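Beta-galactosidase (Trichoderma reesei, PDB 3OG2) probably catalyses the hydrolysis of terminal non-reducing beta-D-galactose residues in beta-D-galactosides, as a family 35 glycoside hydrolase with a TIM barrel domain. Local coordinates at residues His63-Lys66 against Thr72-Phe75; Leu464-Ala469 against Thr526-Trp531; Leu904-Asp909 against Leu921-Phe926; Tyr556-Pro561 against Glu613-Pro618; Thr260-His265 against Thr377-Asn382. One frame throughout, in Å; residues are numbered along the deposited sequence.

How the contacts relate
Contacts 1 to 4 are buried, and each is carried mainly by a few apolar groups, whereas contact 5 is only partly buried and rests on an arginine. Contact 1 lies in the TIM barrel, joining a helix to the next strand. Contacts 2 and 4 each link two strands of one sheet across the strand between them, and polar groups gather beside their apolar touches; contact 3 instead fills the space between two sheets with hydrocarbon alone. Contacts 2 and 5 reach the same antiparallel sheet, contact 5 at an edge strand, against a helix of the family 35 catalytic region. Contacts 2 and 3 lie on opposite sides of the chain's centre, their centres about 55 Å apart.

Contact 1 (His63-Lys66 against Thr72-Phe75); sequences HKIK and TVSF
Ile65 of the helix turns its branched end onto Val73 of the strand, and one methyl receives nearly all of it. Val73 CG2 lies 3.9 Å from Ile65 CD1, and the same CG2 is 4.0 Å from Ile65 CG2, so the valine methyl meets both arms of the isoleucine. The side chains cross at about a right angle. On Ile65, CG2 stands anti to the backbone N while CG1 lies beside it (chi1 -69°), which turns both arms toward the same valine methyl. Ile65 CG2 also comes to 4.2 Å from Thr72 O, a looser touch on the strand backbone. Beta-branched residues suit both places, since they are stiff and bring a broad apolar surface close to their own backbone. The pair belongs to a beta-alpha-beta unit of the TIM barrel, in which helix 58-66 connects the parallel strands 38-47 and 72-76; Val47 of the first strand touches both side chains and adds to the packing.

Away from this apolar spot the helix changes character. The partly exposed Lys66 extends its amine to the carbonyl O of Gly108, and His63 turns to Arg591. On the strand, Ser74 sends its hydroxyl to Glu46, so the alternation of a beta strand puts Val73, whose CG2 reaches the helix, and the polar Ser74 on different sides of the strand. The chemistry across the contact is therefore dispersion and exclusion of water, and its specificity comes from the fit of methyl groups, without any directional bond between helix and strand.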
# COMPACT_ATOMS: atom_id res chain seq x y z
N HIS A 63 -1.10 14.18 1.50
CA HIS A 63 -1.10 15.01 2.68
C HIS A 63 -0.78 14.19 3.94
O HIS A 63 -0.09 14.62 4.85
CB HIS A 63 -2.51 15.58 2.92
CG HIS A 63 -2.89 16.76 2.13
ND1 HIS A 63 -4.20 17.15 1.94
CD2 HIS A 63 -2.08 17.69 1.58
CE1 HIS A 63 -4.20 18.27 1.24
NE2 HIS A 63 -2.92 18.62 1.00
N LYS A 64 -1.35 12.97 3.98
CA LYS A 64 -1.17 12.10 5.16
C LYS A 64 0.28 11.60 5.19
O LYS A 64 0.84 11.44 6.30
CB LYS A 64 -2.18 10.96 5.08
CG LYS A 64 -3.58 11.47 5.41
CD LYS A 64 -4.71 10.54 5.01
CE LYS A 64 -6.02 11.18 5.52
NZ LYS A 64 -7.21 10.48 5.05
N ILE A 65 0.91 11.36 4.05
CA ILE A 65 2.32 10.92 4.06
C ILE A 65 3.24 12.10 4.34
O ILE A 65 4.18 11.97 5.13
CB ILE A 65 2.61 10.25 2.72
CG1 ILE A 65 1.82 8.93 2.69
CG2 ILE A 65 4.12 10.05 2.53
CD1 ILE A 65 1.94 8.16 1.40
N LYS A 66 2.99 13.25 3.75
CA LYS A 66 3.81 14.44 4.04
C LYS A 66 3.78 14.77 5.53
O LYS A 66 4.78 15.17 6.11
CB LYS A 66 3.28 15.61 3.20
CG LYS A 66 4.04 16.89 3.37
CD LYS A 66 5.35 16.92 2.60
CE LYS A 66 5.93 18.36 2.70
NZ LYS A 66 7.21 18.37 1.94
N THR A 72 8.99 11.71 0.17
CA THR A 72 8.96 10.93 -1.07
C THR A 72 7.87 9.88 -1.00
O THR A 72 7.51 9.40 0.07
CB THR A 72 10.34 10.30 -1.29
OG1 THR A 72 11.35 11.31 -1.33
CG2 THR A 72 10.45 9.49 -2.57
N VAL A 73 7.37 9.54 -2.17
CA VAL A 73 6.50 8.39 -2.36
C VAL A 73 7.13 7.54 -3.47
O VAL A 73 7.60 8.06 -4.48
CB VAL A 73 5.07 8.83 -2.71
CG1 VAL A 73 4.25 7.74 -3.41
CG2 VAL A 73 4.40 9.24 -1.37
N SER A 74 7.06 6.23 -3.25
CA SER A 74 7.45 5.24 -4.24
C SER A 74 6.23 4.57 -4.82
O SER A 74 5.33 4.24 -4.06
CB SER A 74 8.35 4.22 -3.51
OG SER A 74 8.66 3.11 -4.35
N PHE A 75 6.20 4.39 -6.15
CA PHE A 75 4.99 3.82 -6.75
C PHE A 75 5.35 2.84 -7.84
O PHE A 75 6.31 3.03 -8.59
CB PHE A 75 4.08 4.90 -7.30
CG PHE A 75 4.61 5.66 -8.52
CD1 PHE A 75 5.52 6.72 -8.39
CD2 PHE A 75 4.20 5.28 -9.80
CE1 PHE A 75 5.97 7.40 -9.53
CE2 PHE A 75 4.64 5.99 -10.92
CZ PHE A 75 5.52 7.04 -10.79

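Contact 2 (Leu464-Ala469 against Thr526-Trp531); sequences LLYSTA and TVVLQW
Ala469 and Trp531 make the closer of two apolar touches, which lie at the ends of the contact. Ala469 CB is 3.5 Å from Trp531 CZ2, approaching the six-membered part of the indole obliquely, with CE2 of that ring at 4.2 Å from the same methyl. Alanine suits the place because the indole already comes close to its backbone. At the other end Leu465 CD2 and Thr526 CG2 meet more loosely, at 4.4 Å.

Between them a polar tip meets a methyl: Tyr466 OH lies 3.5 Å from Val528 CG1. The ring reaches across because CG sits between the backbone N and the carbonyl carbon (chi1 57°), a crowded position that Trp531 shares. The strand parts of both segments belong to the antiparallel sheet of beta-galactosidase domain 2, where strand 492-497 runs between strands 462-467 and 527-532. Being antiparallel to the same middle strand, the two flanking strands head the same way, their touching parts only 8° apart, and Tyr466 spans the gap over Ala496 of that strand. Tyrosine suits such a bridge, having a long flat body and a polar end.

The hydrogen bonds belong to the surroundings of these touches. Tyr466 OH is bonded to Glu494 OE2 on the middle strand, while OE1 of that carboxylate takes Gln530 NE2. Within 464-469, Ser467 OG donates to Ala469 O over 2.8 Å, meeting the carbonyl at a C=O...O angle of 124°, which probably steadies the backbone at the alanine.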
# COMPACT_ATOMS: atom_id res chain seq x y z
N LEU A 464 22.69 20.97 21.87
CA LEU A 464 22.50 20.00 22.95
C LEU A 464 23.80 19.25 23.15
O LEU A 464 24.19 18.49 22.26
CB LEU A 464 21.46 18.91 22.65
CG LEU A 464 20.06 19.45 22.44
CD1 LEU A 464 19.10 18.36 21.98
CD2 LEU A 464 19.53 20.01 23.75
N LEU A 465 24.45 19.45 24.28
CA LEU A 465 25.64 18.65 24.58
C LEU A 465 25.25 17.19 24.59
O LEU A 465 25.99 16.35 24.05
CB LEU A 465 26.19 19.14 25.90
CG LEU A 465 27.44 18.37 26.34
CD1 LEU A 465 28.58 18.74 25.41
CD2 LEU A 465 27.76 18.67 27.80
N TYR A 466 24.07 16.87 25.16
CA TYR A 466 23.53 15.52 24.99
C TYR A 466 22.03 15.60 25.23
O TYR A 466 21.56 16.53 25.90
CB TYR A 466 24.17 14.48 25.90
CG TYR A 466 24.06 14.83 27.38
CD1 TYR A 466 22.95 14.51 28.14
CD2 TYR A 466 25.12 15.50 28.02
CE1 TYR A 466 22.84 14.82 29.51
CE2 TYR A 466 25.01 15.83 29.38
CZ TYR A 466 23.89 15.48 30.10
OH TYR A 466 23.87 15.87 31.43
N SER A 467 21.34 14.58 24.77
CA SER A 467 19.97 14.36 25.23
C SER A 467 19.66 12.87 25.24
O SER A 467 19.98 12.19 24.23
CB SER A 467 18.98 15.07 24.31
OG SER A 467 17.64 14.80 24.76
N THR A 468 19.04 12.39 26.31
CA THR A 468 18.55 11.04 26.32
C THR A 468 17.13 11.02 25.76
O THR A 468 16.71 10.05 25.10
CB THR A 468 18.55 10.41 27.72
OG1 THR A 468 17.62 11.13 28.56
CG2 THR A 468 19.91 10.56 28.40
N ALA A 469 16.37 12.10 25.98
CA ALA A 469 15.04 12.14 25.37
C ALA A 469 15.13 12.29 23.87
O ALA A 469 16.09 12.91 23.37
CB ALA A 469 14.31 13.36 25.97
N THR A 526 26.78 25.51 31.19
CA THR A 526 25.98 24.42 30.63
C THR A 526 24.78 24.14 31.53
O THR A 526 24.92 23.93 32.75
CB THR A 526 26.82 23.16 30.52
OG1 THR A 526 27.83 23.43 29.56
CG2 THR A 526 25.98 22.00 29.98
N VAL A 527 23.59 24.13 30.97
CA VAL A 527 22.38 23.92 31.74
C VAL A 527 21.95 22.47 31.62
O VAL A 527 21.76 21.96 30.49
CB VAL A 527 21.30 24.89 31.22
CG1 VAL A 527 20.06 24.68 32.12
CG2 VAL A 527 21.71 26.37 31.19
N VAL A 528 21.80 21.77 32.71
CA VAL A 528 21.41 20.39 32.72
C VAL A 528 20.00 20.27 33.29
O VAL A 528 19.70 20.80 34.36
CB VAL A 528 22.40 19.53 33.54
CG1 VAL A 528 22.01 18.06 33.46
CG2 VAL A 528 23.83 19.79 33.08
N LEU A 529 19.14 19.60 32.49
CA LEU A 529 17.72 19.51 32.84
C LEU A 529 17.34 18.06 32.92
O LEU A 529 17.63 17.32 32.01
CB LEU A 529 16.84 20.19 31.76
CG LEU A 529 17.08 21.70 31.61
CD1 LEU A 529 18.19 21.93 30.54
CD2 LEU A 529 15.86 22.49 31.20
N GLN A 530 16.68 17.67 34.00
CA GLN A 530 16.16 16.33 34.18
C GLN A 530 14.63 16.41 34.29
O GLN A 530 14.09 17.33 34.91
CB GLN A 530 16.75 15.74 35.46
CG GLN A 530 16.80 14.23 35.44
CD GLN A 530 17.65 13.74 36.60
OE1 GLN A 530 17.10 13.78 37.67
NE2 GLN A 530 18.86 13.33 36.34
N TRP A 531 13.92 15.43 33.73
CA TRP A 531 12.48 15.48 33.84
C TRP A 531 11.98 14.05 33.70
O TRP A 531 12.68 13.23 33.07
CB TRP A 531 11.91 16.38 32.75
CG TRP A 531 12.42 16.07 31.34
CD1 TRP A 531 13.63 16.16 30.71
CD2 TRP A 531 11.60 15.55 30.29
NE1 TRP A 531 13.57 15.74 29.38
CE2 TRP A 531 12.36 15.36 29.07
CE3 TRP A 531 10.20 15.23 30.28
CZ2 TRP A 531 11.82 14.87 27.88
CZ3 TRP A 531 9.71 14.76 29.10
CH2 TRP A 531 10.47 14.59 27.96

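Contact 3 (Leu904-Asp909 against Leu921-Phe926); sequences LSFVFD and LYVNGF
Phe906 and Leu921 mark the closest approach of two backbones, their CA atoms 8.7 Å apart, a spacing that is bridged by side chains alone. Strand 900-908 and strand 917-923 belong to two different antiparallel sheets of the second all-beta domain, packed face to face as a beta sandwich. Segment 921-926 ends in a type I' turn from Val923 to Phe926, which folds the chain back into strand 926-932 as a tight two-residue hairpin. The turn is closed by Val923 N to Phe926 O at 2.9 Å and by Phe926 N to Val923 O at 3.0 Å. Asn924 and Gly925 suit its two corners: both have positive phi, and at Gly925 a side chain would collide with the carbonyl O of the residue before.

Phe906 points its ring at the other sheet, where Leu921 and Val923, two residues apart on one strand, face it. Leu921 CD2 sits 3.9 Å from Phe906 CB, at the root of the ring, and the leucine crosses the phenylalanine at about a right angle. Its other methyl, CD1, lies over one ring face, 4.2 Å above the plane and displaced toward the rim. With Leu921 CG anti to the backbone N (chi1 174°), both methyls are carried toward the phenylalanine. Ile956, Leu975 and Val943 also touch this side chain. Putting an alanine at Phe906 would probably open a gap between the sheets and leave the Leu921 and Val923 methyls without their shared aromatic partner. At the far end of the ring, Val923 CG2 lies 3.9 Å from Phe906 CE1 and 4.1 Å from Phe906 CZ.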
# COMPACT_ATOMS: atom_id res chain seq x y z
N LEU A 904 -17.11 4.44 4.00
CA LEU A 904 -18.22 3.48 3.87
C LEU A 904 -17.72 2.12 3.43
O LEU A 904 -16.75 2.04 2.64
CB LEU A 904 -19.24 3.97 2.84
CG LEU A 904 -20.02 5.22 3.33
CD1 LEU A 904 -20.98 5.64 2.20
CD2 LEU A 904 -20.76 4.97 4.62
N SER A 905 -18.38 1.05 3.89
CA SER A 905 -17.97 -0.27 3.46
C SER A 905 -19.18 -1.17 3.44
O SER A 905 -20.20 -0.85 4.08
CB SER A 905 -16.96 -0.90 4.43
OG SER A 905 -17.49 -0.78 5.75
N PHE A 906 -19.10 -2.22 2.68
CA PHE A 906 -20.17 -3.20 2.53
C PHE A 906 -19.81 -4.43 3.34
O PHE A 906 -18.74 -4.97 3.13
CB PHE A 906 -20.41 -3.58 1.07
CG PHE A 906 -20.94 -2.42 0.26
CD1 PHE A 906 -20.06 -1.46 -0.22
CD2 PHE A 906 -22.29 -2.32 -0.00
CE1 PHE A 906 -20.55 -0.37 -0.95
CE2 PHE A 906 -22.78 -1.22 -0.72
CZ PHE A 906 -21.90 -0.27 -1.19
N VAL A 907 -20.72 -4.87 4.24
CA VAL A 907 -20.35 -5.96 5.14
C VAL A 907 -21.24 -7.17 4.94
O VAL A 907 -22.49 -7.01 5.09
CB VAL A 907 -20.42 -5.57 6.63
CG1 VAL A 907 -20.05 -6.72 7.57
CG2 VAL A 907 -19.45 -4.41 6.85
N PHE A 908 -20.68 -8.32 4.64
CA PHE A 908 -21.40 -9.57 4.52
C PHE A 908 -21.37 -10.26 5.89
O PHE A 908 -20.32 -10.33 6.53
CB PHE A 908 -20.63 -10.46 3.52
CG PHE A 908 -20.78 -10.06 2.06
CD1 PHE A 908 -20.08 -8.98 1.52
CD2 PHE A 908 -21.60 -10.74 1.17
CE1 PHE A 908 -20.22 -8.62 0.17
CE2 PHE A 908 -21.74 -10.43 -0.16
CZ PHE A 908 -21.04 -9.37 -0.67
N ASP A 909 -22.54 -10.80 6.26
CA ASP A 909 -22.64 -11.59 7.49
C ASP A 909 -22.21 -13.03 7.22
O ASP A 909 -22.73 -13.64 6.28
CB ASP A 909 -24.10 -11.54 7.97
CG ASP A 909 -24.49 -12.13 9.28
OD1 ASP A 909 -23.60 -12.68 9.96
OD2 ASP A 909 -25.68 -12.05 9.67
N LEU A 921 -19.01 -8.07 -5.70
CA LEU A 921 -19.61 -6.79 -5.33
C LEU A 921 -19.27 -5.75 -6.41
O LEU A 921 -18.08 -5.59 -6.71
CB LEU A 921 -19.07 -6.34 -3.97
CG LEU A 921 -19.50 -4.94 -3.54
CD1 LEU A 921 -21.00 -4.86 -3.24
CD2 LEU A 921 -18.69 -4.56 -2.29
N TYR A 922 -20.24 -5.07 -6.97
CA TYR A 922 -20.03 -4.00 -7.91
C TYR A 922 -20.61 -2.72 -7.35
O TYR A 922 -21.69 -2.73 -6.75
CB TYR A 922 -20.70 -4.34 -9.21
CG TYR A 922 -19.94 -5.29 -10.08
CD1 TYR A 922 -19.10 -4.69 -11.03
CD2 TYR A 922 -20.00 -6.67 -10.10
CE1 TYR A 922 -18.31 -5.32 -11.96
CE2 TYR A 922 -19.17 -7.34 -11.06
CZ TYR A 922 -18.36 -6.70 -11.94
OH TYR A 922 -17.57 -7.35 -12.91
N VAL A 923 -19.88 -1.65 -7.55
CA VAL A 923 -20.37 -0.31 -7.19
C VAL A 923 -20.18 0.61 -8.39
O VAL A 923 -19.03 0.85 -8.78
CB VAL A 923 -19.67 0.24 -5.95
CG1 VAL A 923 -20.19 1.67 -5.71
CG2 VAL A 923 -19.91 -0.69 -4.77
N ASN A 924 -21.23 1.12 -8.97
CA ASN A 924 -21.20 1.97 -10.14
C ASN A 924 -20.30 1.40 -11.22
O ASN A 924 -19.56 2.09 -11.91
CB ASN A 924 -20.75 3.39 -9.75
CG ASN A 924 -21.80 4.03 -8.85
OD1 ASN A 924 -23.00 3.81 -9.05
ND2 ASN A 924 -21.40 4.81 -7.86
N GLY A 925 -20.45 0.09 -11.37
CA GLY A 925 -19.79 -0.64 -12.46
C GLY A 925 -18.38 -1.13 -12.11
O GLY A 925 -17.84 -1.95 -12.87
N PHE A 926 -17.79 -0.64 -11.03
CA PHE A 926 -16.47 -1.11 -10.59
C PHE A 926 -16.60 -2.33 -9.70
O PHE A 926 -17.36 -2.30 -8.72
CB PHE A 926 -15.80 -0.01 -9.77
CG PHE A 926 -15.34 1.18 -10.63
CD1 PHE A 926 -16.18 2.23 -10.94
CD2 PHE A 926 -14.01 1.17 -11.10
CE1 PHE A 926 -15.72 3.31 -11.72
CE2 PHE A 926 -13.56 2.24 -11.84
CZ PHE A 926 -14.40 3.28 -12.16

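Contact 4 (Tyr556-Pro561 against Glu613-Pro618); sequences YNYWVP and EIIGIP
The Tyr558 ring receives Ile615 CD1 near its CE2 atom, at 4.3 Å, the methyl arriving obliquely. Ile583 and Asn585 also touch this tyrosine, and both belong to strand 583-585, which lies between strands 558-559 and 612-615 in the mixed sheet of beta-galactosidase domain 3. Tyr558 and Ile615 thus meet over the middle strand, which explains why the nearest CA atoms, those of Tyr558 and Glu613, are 9.2 Å apart. The next flat group along the chain, the Trp559 indole, serves another neighbour: it makes a cation-pi contact with Lys363 of helix 357-370.

A long aromatic suits position 558 because its ring can lean on isoleucine while its hydroxyl reaches a polar cluster. Glu613 extends toward that cluster with CG anti to its backbone N (chi1 176°). Arg537 NH1 joins the two side chains, making a hydrogen bond with Tyr558 OH and a salt bridge with Glu613 OE1, which probably offsets the charge of this buried carboxylate. Asn585 ND2 gives OE1 a further hydrogen bond. Tyr558 OH and Glu613 OE1 themselves remain 4.4 Å apart, linked through the arginine.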
# COMPACT_ATOMS: atom_id res chain seq x y z
N TYR A 556 2.51 12.27 19.84
CA TYR A 556 1.74 11.72 18.73
C TYR A 556 0.78 12.75 18.16
O TYR A 556 0.39 12.63 16.99
CB TYR A 556 0.86 10.60 19.27
CG TYR A 556 1.52 9.25 19.47
CD1 TYR A 556 2.77 8.90 18.98
CD2 TYR A 556 0.77 8.28 20.17
CE1 TYR A 556 3.29 7.61 19.21
CE2 TYR A 556 1.27 6.99 20.37
CZ TYR A 556 2.53 6.66 19.88
OH TYR A 556 3.02 5.39 20.07
N ASN A 557 0.37 13.75 18.95
CA ASN A 557 -0.59 14.74 18.45
C ASN A 557 0.04 16.03 17.96
O ASN A 557 -0.68 16.98 17.69
CB ASN A 557 -1.59 15.08 19.60
CG ASN A 557 -2.35 13.82 20.00
OD1 ASN A 557 -3.02 13.11 19.25
ND2 ASN A 557 -2.25 13.58 21.31
N TYR A 558 1.36 16.07 17.83
CA TYR A 558 2.03 17.25 17.27
C TYR A 558 2.28 17.06 15.76
O TYR A 558 2.40 15.92 15.27
CB TYR A 558 3.42 17.46 17.95
CG TYR A 558 3.36 18.10 19.31
CD1 TYR A 558 2.73 17.45 20.41
CD2 TYR A 558 3.94 19.34 19.58
CE1 TYR A 558 2.71 18.06 21.66
CE2 TYR A 558 3.92 19.96 20.84
CZ TYR A 558 3.29 19.29 21.87
OH TYR A 558 3.24 19.89 23.13
N TRP A 559 2.39 18.20 15.07
CA TRP A 559 2.48 18.21 13.62
C TRP A 559 3.45 19.30 13.24
O TRP A 559 3.57 20.31 13.94
CB TRP A 559 1.09 18.53 13.01
CG TRP A 559 0.04 17.56 13.43
CD1 TRP A 559 -0.80 17.72 14.50
CD2 TRP A 559 -0.31 16.31 12.84
NE1 TRP A 559 -1.66 16.63 14.61
CE2 TRP A 559 -1.36 15.75 13.60
CE3 TRP A 559 0.20 15.59 11.73
CZ2 TRP A 559 -1.95 14.52 13.31
CZ3 TRP A 559 -0.40 14.37 11.46
CH2 TRP A 559 -1.44 13.84 12.21
N VAL A 560 4.11 19.12 12.09
CA VAL A 560 5.07 20.12 11.64
C VAL A 560 4.86 20.41 10.16
O VAL A 560 5.69 20.08 9.29
CB VAL A 560 6.52 19.67 11.89
CG1 VAL A 560 7.47 20.85 11.73
CG2 VAL A 560 6.71 19.04 13.28
N PRO A 561 3.75 21.07 9.82
CA PRO A 561 3.54 21.47 8.41
C PRO A 561 4.58 22.52 8.01
O PRO A 561 5.00 23.36 8.80
CB PRO A 561 2.10 22.08 8.46
CG PRO A 561 2.06 22.65 9.86
CD PRO A 561 2.69 21.56 10.71
N GLU A 613 -3.01 24.19 19.36
CA GLU A 613 -2.00 25.11 19.86
C GLU A 613 -0.96 25.32 18.75
O GLU A 613 -0.44 24.37 18.21
CB GLU A 613 -1.34 24.58 21.11
CG GLU A 613 -0.20 25.45 21.65
CD GLU A 613 0.47 24.74 22.82
OE1 GLU A 613 0.75 23.51 22.77
OE2 GLU A 613 0.79 25.39 23.86
N ILE A 614 -0.75 26.57 18.40
CA ILE A 614 0.14 26.93 17.30
C ILE A 614 1.41 27.53 17.86
O ILE A 614 1.32 28.51 18.62
CB ILE A 614 -0.53 27.97 16.39
CG1 ILE A 614 -1.99 27.67 16.18
CG2 ILE A 614 0.24 28.07 15.08
CD1 ILE A 614 -2.34 26.55 15.30
N ILE A 615 2.52 26.93 17.53
CA ILE A 615 3.82 27.34 18.09
C ILE A 615 4.72 27.83 16.99
O ILE A 615 4.90 27.10 15.99
CB ILE A 615 4.44 26.13 18.85
CG1 ILE A 615 3.53 25.69 20.02
CG2 ILE A 615 5.85 26.41 19.32
CD1 ILE A 615 3.82 24.26 20.49
N GLY A 616 5.24 29.03 17.11
CA GLY A 616 6.11 29.59 16.08
C GLY A 616 5.33 30.42 15.10
O GLY A 616 5.30 30.14 13.90
N ILE A 617 4.67 31.46 15.54
CA ILE A 617 3.89 32.32 14.65
C ILE A 617 4.78 33.16 13.75
O ILE A 617 5.61 33.85 14.31
CB ILE A 617 3.02 33.24 15.56
CG1 ILE A 617 2.24 32.47 16.63
CG2 ILE A 617 2.16 34.10 14.64
CD1 ILE A 617 1.44 31.35 16.08
N PRO A 618 4.63 33.11 12.41
CA PRO A 618 5.53 33.90 11.57
C PRO A 618 5.35 35.38 11.89
O PRO A 618 4.30 35.91 12.36
CB PRO A 618 5.11 33.56 10.15
CG PRO A 618 4.21 32.38 10.26
CD PRO A 618 3.64 32.36 11.66

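Contact 5 (Thr260-His265 against Thr377-Asn382); sequences TWRQDH and TATPEN
Arg262 lays one face of its guanidinium group over the ring of Pro380, with Pro380 CD 3.7 Å above the plane and over its centre. The stem joins in, Arg262 CD lying 3.9 Å from Pro380 CB, and the two side chains cross at about a right angle. The arginine chain leaves the helix with CG anti to the backbone N and then bends at chi2 (66°), which brings the flat end down on the proline. At its tip Arg262 NH2 comes obliquely to 3.8 Å from Thr379 CG2. Arginine suits this partly exposed place, offering a flat, weakly hydrated face to a rigid ring while its edges can serve polar neighbours or water. With an alanine in place of Arg262, the proline ring would probably lose this cover and a gap open between helix and strand. The helix start is braced by Thr260 OG1, which donates to Asp264 OD2 over 2.7 Å, coming from above the carboxylate plane. Glu381 OE1 is 6.0 Å from Arg262 NH2, too far for a salt bridge, though a weak attraction is possible. The arrangement is an interdomain packing contact: helix 261-268 of the TIM barrel region meets strand 379-380, an edge strand of the antiparallel sheet of domain 2.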
# COMPACT_ATOMS: atom_id res chain seq x y z
N THR A 260 23.35 -7.30 9.75
CA THR A 260 24.52 -7.30 8.88
C THR A 260 24.51 -6.23 7.83
O THR A 260 25.42 -6.17 7.02
CB THR A 260 24.66 -8.66 8.14
OG1 THR A 260 23.56 -8.82 7.27
CG2 THR A 260 24.62 -9.83 9.14
N TRP A 261 23.48 -5.36 7.79
CA TRP A 261 23.31 -4.54 6.59
C TRP A 261 24.35 -3.43 6.46
O TRP A 261 24.63 -3.04 5.30
CB TRP A 261 21.87 -4.05 6.55
CG TRP A 261 20.89 -5.12 6.19
CD1 TRP A 261 21.13 -6.36 5.70
CD2 TRP A 261 19.45 -5.01 6.28
NE1 TRP A 261 19.95 -7.05 5.49
CE2 TRP A 261 18.91 -6.22 5.84
CE3 TRP A 261 18.61 -3.95 6.72
CZ2 TRP A 261 17.53 -6.47 5.78
CZ3 TRP A 261 17.25 -4.20 6.66
CH2 TRP A 261 16.72 -5.43 6.21
N ARG A 262 24.85 -2.87 7.56
CA ARG A 262 25.90 -1.84 7.39
C ARG A 262 27.10 -2.47 6.70
O ARG A 262 27.67 -1.95 5.74
CB ARG A 262 26.25 -1.27 8.76
CG ARG A 262 27.52 -0.44 8.73
CD ARG A 262 27.35 0.83 7.87
NE ARG A 262 28.63 1.58 7.99
CZ ARG A 262 29.08 2.54 7.21
NH1 ARG A 262 28.29 2.91 6.18
NH2 ARG A 262 30.28 3.07 7.50
N GLN A 263 27.57 -3.62 7.21
CA GLN A 263 28.73 -4.29 6.59
C GLN A 263 28.39 -4.79 5.19
O GLN A 263 29.25 -4.67 4.28
CB GLN A 263 29.20 -5.48 7.43
CG GLN A 263 30.54 -6.00 6.89
CD GLN A 263 31.65 -4.93 6.90
OE1 GLN A 263 31.89 -4.30 7.94
NE2 GLN A 263 32.35 -4.72 5.77
N ASP A 264 27.20 -5.33 4.97
CA ASP A 264 26.85 -5.74 3.60
C ASP A 264 26.92 -4.53 2.67
O ASP A 264 27.38 -4.66 1.55
CB ASP A 264 25.44 -6.30 3.57
CG ASP A 264 25.25 -7.58 4.32
OD1 ASP A 264 26.24 -8.37 4.44
OD2 ASP A 264 24.11 -7.86 4.77
N HIS A 265 26.49 -3.37 3.13
CA HIS A 265 26.50 -2.17 2.30
C HIS A 265 27.92 -1.80 1.93
O HIS A 265 28.28 -1.49 0.78
CB HIS A 265 25.81 -1.01 3.08
CG HIS A 265 25.96 0.23 2.24
ND1 HIS A 265 25.35 0.31 1.00
CD2 HIS A 265 26.65 1.36 2.41
CE1 HIS A 265 25.68 1.51 0.46
NE2 HIS A 265 26.46 2.16 1.30
N THR A 377 25.96 12.51 8.00
CA THR A 377 27.42 12.36 7.77
C THR A 377 28.08 11.69 8.96
O THR A 377 29.30 11.51 8.89
CB THR A 377 28.02 13.72 7.43
OG1 THR A 377 27.56 14.58 8.49
CG2 THR A 377 27.54 14.25 6.08
N ALA A 378 27.32 11.30 9.97
CA ALA A 378 27.86 10.48 11.08
C ALA A 378 28.20 9.12 10.50
O ALA A 378 27.53 8.63 9.57
CB ALA A 378 26.86 10.39 12.21
N THR A 379 29.21 8.45 11.00
CA THR A 379 29.57 7.12 10.52
C THR A 379 29.03 6.01 11.38
O THR A 379 29.38 5.94 12.58
CB THR A 379 31.12 7.00 10.55
OG1 THR A 379 31.70 8.04 9.75
CG2 THR A 379 31.52 5.65 9.97
N PRO A 380 28.17 5.15 10.85
CA PRO A 380 27.65 4.04 11.67
C PRO A 380 28.79 3.09 11.92
O PRO A 380 29.58 2.76 11.02
CB PRO A 380 26.63 3.39 10.74
CG PRO A 380 26.35 4.38 9.66
CD PRO A 380 27.63 5.13 9.49
N GLU A 381 28.89 2.60 13.13
CA GLU A 381 29.89 1.65 13.57
C GLU A 381 29.22 0.39 14.06
O GLU A 381 27.99 0.26 14.13
CB GLU A 381 30.73 2.25 14.71
CG GLU A 381 31.33 3.58 14.25
CD GLU A 381 32.48 3.48 13.28
OE1 GLU A 381 32.81 2.35 12.86
OE2 GLU A 381 33.09 4.52 12.90
N ASN A 382 30.05 -0.60 14.42
CA ASN A 382 29.50 -1.84 14.89
C ASN A 382 28.65 -1.67 16.15
O ASN A 382 28.94 -0.85 17.02
CB ASN A 382 30.59 -2.84 15.30
CG ASN A 382 31.30 -3.44 14.11
OD1 ASN A 382 30.76 -3.38 13.01
ND2 ASN A 382 32.46 -4.04 14.35